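Local coordinates for PAN2-PAN3 deadenylation complex catalytic subunit pan2 (Neurospora crassa, PDB 4CZX), which probably shortens the poly(A) tails of mRNA as catalytic subunit of the PAN2-PAN3 deadenylase, this chain being its N-terminal WD40 domain, at residues P20-Y25 and I44-G49; S31-D36 and A303-K308. All blocks are in the same frame, centred on the assembly; numbering follows the deposited sequence.

Interaction 1: P20-Y25 and I44-G49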
# COMPACT_ATOMS: atom_id res chain seq x y z
N PRO A 20 17.03 -10.63 12.08
CA PRO A 20 16.05 -11.36 11.26
C PRO A 20 14.76 -10.59 10.92
O PRO A 20 14.13 -10.90 9.92
CB PRO A 20 15.73 -12.59 12.11
CG PRO A 20 17.02 -12.86 12.83
CD PRO A 20 17.53 -11.48 13.19
N ILE A 21 14.39 -9.60 11.73
CA ILE A 21 13.16 -8.86 11.48
C ILE A 21 13.41 -7.56 10.72
O ILE A 21 12.51 -6.73 10.58
CB ILE A 21 12.43 -8.54 12.80
CG1 ILE A 21 13.35 -7.80 13.76
CG2 ILE A 21 11.91 -9.83 13.44
CD1 ILE A 21 12.91 -6.39 14.08
N HIS A 22 14.63 -7.39 10.23
CA HIS A 22 15.00 -6.23 9.42
C HIS A 22 14.73 -6.53 7.95
O HIS A 22 14.99 -7.63 7.48
CB HIS A 22 16.49 -5.89 9.63
CG HIS A 22 16.90 -4.56 9.07
ND1 HIS A 22 17.13 -4.36 7.73
CD2 HIS A 22 17.13 -3.37 9.67
CE1 HIS A 22 17.47 -3.10 7.52
NE2 HIS A 22 17.48 -2.48 8.69
N PRO A 23 14.23 -5.54 7.20
CA PRO A 23 13.91 -5.78 5.79
C PRO A 23 15.11 -6.20 4.92
O PRO A 23 14.89 -6.76 3.84
CB PRO A 23 13.35 -4.44 5.31
CG PRO A 23 13.79 -3.43 6.34
CD PRO A 23 13.85 -4.18 7.63
N ASP A 24 16.33 -5.93 5.38
CA ASP A 24 17.51 -6.27 4.59
C ASP A 24 18.20 -7.54 5.06
O ASP A 24 19.25 -7.91 4.52
CB ASP A 24 18.52 -5.11 4.62
CG ASP A 24 17.97 -3.85 3.98
OD1 ASP A 24 16.86 -3.89 3.41
OD2 ASP A 24 18.65 -2.81 4.05
N TYR A 25 17.64 -8.22 6.05
CA TYR A 25 18.26 -9.44 6.60
C TYR A 25 18.66 -10.47 5.53
O TYR A 25 19.77 -11.03 5.55
CB TYR A 25 17.31 -10.08 7.61
CG TYR A 25 17.83 -11.33 8.26
CD1 TYR A 25 18.87 -11.27 9.18
CD2 TYR A 25 17.27 -12.58 7.97
CE1 TYR A 25 19.34 -12.41 9.79
CE2 TYR A 25 17.75 -13.73 8.57
CZ TYR A 25 18.79 -13.63 9.49
OH TYR A 25 19.27 -14.75 10.11
N ILE A 44 26.55 1.27 11.29
CA ILE A 44 26.60 -0.04 10.61
C ILE A 44 25.77 0.02 9.34
O ILE A 44 24.64 0.50 9.36
CB ILE A 44 26.07 -1.17 11.52
CG1 ILE A 44 26.80 -1.17 12.87
CG2 ILE A 44 26.11 -2.55 10.82
CD1 ILE A 44 26.28 -2.19 13.85
N GLY A 45 26.33 -0.45 8.22
CA GLY A 45 25.58 -0.45 6.98
C GLY A 45 25.11 -1.84 6.56
O GLY A 45 25.74 -2.83 6.92
N THR A 46 23.99 -1.92 5.83
CA THR A 46 23.49 -3.20 5.29
C THR A 46 23.77 -3.34 3.80
O THR A 46 24.12 -2.38 3.12
CB THR A 46 21.94 -3.38 5.48
OG1 THR A 46 21.24 -2.61 4.50
CG2 THR A 46 21.48 -2.98 6.89
N GLN A 47 23.53 -4.55 3.28
CA GLN A 47 23.80 -4.86 1.89
C GLN A 47 22.82 -4.18 0.93
O GLN A 47 22.97 -4.32 -0.29
CB GLN A 47 23.76 -6.39 1.68
CG GLN A 47 24.81 -7.16 2.49
CD GLN A 47 26.22 -6.81 2.08
OE1 GLN A 47 26.45 -6.43 0.93
NE2 GLN A 47 27.18 -6.92 3.01
N LYS A 48 21.82 -3.48 1.47
CA LYS A 48 20.85 -2.77 0.64
C LYS A 48 20.81 -1.28 0.99
O LYS A 48 19.91 -0.54 0.58
CB LYS A 48 19.45 -3.38 0.77
CG LYS A 48 19.32 -4.77 0.12
CD LYS A 48 18.12 -5.53 0.68
CE LYS A 48 16.79 -4.93 0.21
NZ LYS A 48 15.64 -5.22 1.14
N GLY A 49 21.78 -0.83 1.77
CA GLY A 49 21.88 0.59 2.04
C GLY A 49 21.18 1.14 3.27
O GLY A 49 21.04 2.35 3.42
O HOH W 1 21.91 -6.79 4.57
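Asp24 and Thr46 meet because Asp24 sets CG opposite its carbonyl carbon (chi1 -62°), while Thr46 tucks OG1 between its own backbone N and carbonyl carbon (chi1 78°). The two side chains come together at about a right angle, and Thr46 OG1 donates a short 2.6 Å bond to Asp24 OD2, entering on the anti side close to the carboxylate plane. Thr46 OG1 also accepts from Lys48 N at 3.2 Å, an ST turn, and from Phe50 N, so three bonds fix its rotation. Lys48 lays CB and the middle of its chain against the carboxylate, then bends at chi3 (71°) to bring NZ down on Asp24 OD1 from above the plane, a salt bridge of 2.9 Å. A weak bond runs from Lys48 NZ to Pro23 O. Arg66 is a second cationic partner of Asp24 OD1 and Glu70 a second acidic one of Lys48; Lys48 and Arg66 would be expected to favour the ionised carboxylate of Asp24. Upstream, the ring of His22 carries Pro23 CD over one face, offset toward the rim, and takes Asp24 N in its plane at ND1, 2.9 Å away, a bond within the type I turn from His22 to Tyr25. The methyl Thr46 CG2 comes within 4.1 Å of His22 CE1. One water bridges the backbones, giving to Asp24 O and accepting from Gln47 N. Here that turn and a second, Thr46 to Gly49, are pinned together by their side chains, fastening the loop that enters the first blade to that blade's own 41-45/50-55 hairpin in the WD40 beta-propeller.

Interaction 2: S31-D36 and A303-K308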
# COMPACT_ATOMS: atom_id res chain seq x y z
N SER A 31 27.75 -4.42 5.68
CA SER A 31 28.60 -4.11 4.54
C SER A 31 29.78 -3.26 4.96
O SER A 31 30.82 -3.22 4.28
CB SER A 31 27.79 -3.37 3.47
OG SER A 31 27.27 -2.15 4.00
N THR A 32 29.63 -2.56 6.09
CA THR A 32 30.70 -1.71 6.61
C THR A 32 30.31 -1.25 8.02
O THR A 32 29.11 -1.22 8.36
CB THR A 32 30.97 -0.50 5.69
OG1 THR A 32 32.10 0.25 6.16
CG2 THR A 32 29.74 0.43 5.63
N ILE A 33 31.30 -0.94 8.85
CA ILE A 33 31.04 -0.27 10.13
C ILE A 33 32.06 0.85 10.34
O ILE A 33 33.18 0.77 9.83
CB ILE A 33 31.10 -1.25 11.33
CG1 ILE A 33 32.55 -1.66 11.65
CG2 ILE A 33 30.22 -2.51 11.09
CD1 ILE A 33 32.66 -2.67 12.78
N ALA A 34 31.66 1.88 11.08
CA ALA A 34 32.58 2.97 11.43
C ALA A 34 32.12 3.72 12.67
O ALA A 34 30.95 4.09 12.80
CB ALA A 34 32.73 3.95 10.26
N PHE A 35 33.06 3.95 13.58
CA PHE A 35 32.85 4.86 14.69
C PHE A 35 32.68 6.29 14.22
O PHE A 35 33.49 6.78 13.44
CB PHE A 35 34.02 4.78 15.67
CG PHE A 35 33.98 3.59 16.57
CD1 PHE A 35 33.12 3.56 17.66
CD2 PHE A 35 34.81 2.50 16.35
CE1 PHE A 35 33.08 2.47 18.51
CE2 PHE A 35 34.79 1.41 17.19
CZ PHE A 35 33.92 1.39 18.27
N ASP A 36 31.63 6.96 14.69
CA ASP A 36 31.48 8.39 14.50
C ASP A 36 32.60 9.13 15.24
O ASP A 36 33.20 8.59 16.18
CB ASP A 36 30.11 8.86 15.04
CG ASP A 36 29.60 10.12 14.36
OD1 ASP A 36 30.39 11.05 14.11
OD2 ASP A 36 28.38 10.17 14.09
N ALA A 303 35.48 -2.31 17.50
CA ALA A 303 34.25 -2.91 16.97
C ALA A 303 34.56 -3.91 15.88
O ALA A 303 35.42 -3.67 15.04
CB ALA A 303 33.32 -1.83 16.44
N LEU A 304 33.82 -5.03 15.89
CA LEU A 304 34.01 -6.11 14.93
C LEU A 304 32.66 -6.61 14.44
O LEU A 304 31.79 -6.92 15.26
CB LEU A 304 34.79 -7.27 15.55
CG LEU A 304 36.22 -7.06 16.07
CD1 LEU A 304 36.24 -6.45 17.47
CD2 LEU A 304 36.96 -8.39 16.07
N ALA A 305 32.46 -6.68 13.13
CA ALA A 305 31.22 -7.24 12.60
C ALA A 305 31.52 -8.58 11.96
O ALA A 305 32.55 -8.73 11.30
CB ALA A 305 30.57 -6.29 11.59
N ASP A 306 30.63 -9.56 12.16
CA ASP A 306 30.88 -10.90 11.62
C ASP A 306 29.85 -11.29 10.57
O ASP A 306 28.86 -10.59 10.35
CB ASP A 306 30.95 -11.96 12.74
CG ASP A 306 29.60 -12.24 13.41
OD1 ASP A 306 28.52 -11.94 12.86
OD2 ASP A 306 29.63 -12.81 14.53
N ASN A 307 30.08 -12.43 9.91
CA ASN A 307 29.21 -12.80 8.80
C ASN A 307 27.91 -13.44 9.28
O ASN A 307 27.08 -13.84 8.47
CB ASN A 307 29.95 -13.72 7.83
CG ASN A 307 30.17 -15.10 8.38
OD1 ASN A 307 30.18 -15.31 9.59
ND2 ASN A 307 30.35 -16.07 7.49
N LYS A 308 27.73 -13.51 10.60
CA LYS A 308 26.47 -13.97 11.19
C LYS A 308 25.58 -12.79 11.62
O LYS A 308 24.63 -12.97 12.39
CB LYS A 308 26.74 -14.89 12.39
CG LYS A 308 27.45 -16.22 12.04
CD LYS A 308 26.80 -16.95 10.88
CE LYS A 308 27.47 -18.31 10.64
NZ LYS A 308 28.95 -18.21 10.47
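Phe35 turns its ring onto Ala303, whose methyl CB meets the ring obliquely, 3.6 Å from Phe35 CE2; the ring also packs edge-to-face with Phe322. This is the seam between the first and last blades of a seven-bladed beta-propeller: strand 32-35 is the innermost of the first blade, strand 302-306 the second strand out in the blade that closes the ring. The axes of 32-35 and 303-306 run nearly antiparallel (167°) and approach to 8.0 Å, so the two are joined by side chains packed between the two blades and not by strand pairing. Ile33 fills the middle of that gap. With CG1 placed between its backbone N and carbonyl carbon (chi1 73°), it reaches along the partner strand in two directions: CD1 sits 3.8 Å from Ala303 CB, and CG2 rests 3.8 Å from Ala305 CB. The small alanines let the isoleucine and the ring come in close to the strand. Leu42, from the first blade's second strand, packs on both Phe35 and Ala303, while His292 and Ile44 touch Ile33. Asp294 of the last blade's inner strand adds a polar tie, its OD2 accepting Phe35 N. At its tightest against the backbone, Ile33 CD1 comes to 3.7 Å of the carbonyl oxygen Ala303 O.

How the interactions relate
The contacts cross along the chain, in the order 20-25, 31-36, 44-49, 303-308, with centres about 13 Å apart. Both involve the first blade, in which strands 32-35 and 41-45 are neighbours; Gly45 N and Thr32 O, 2.9 Å apart, probably form one of the hydrogen bonds that join them. Interaction 1 lies farther from the chain centre, where the loop after strand 10-16 leads into this blade; interaction 2 lies nearer the middle of the ring. Strand 10-16 is itself the outermost strand of the closing blade, pairing with 310-315 in a Velcro-type closure. Interaction 1 ties the loop that follows it to the first blade, and interaction 2 packs the first blade against the last.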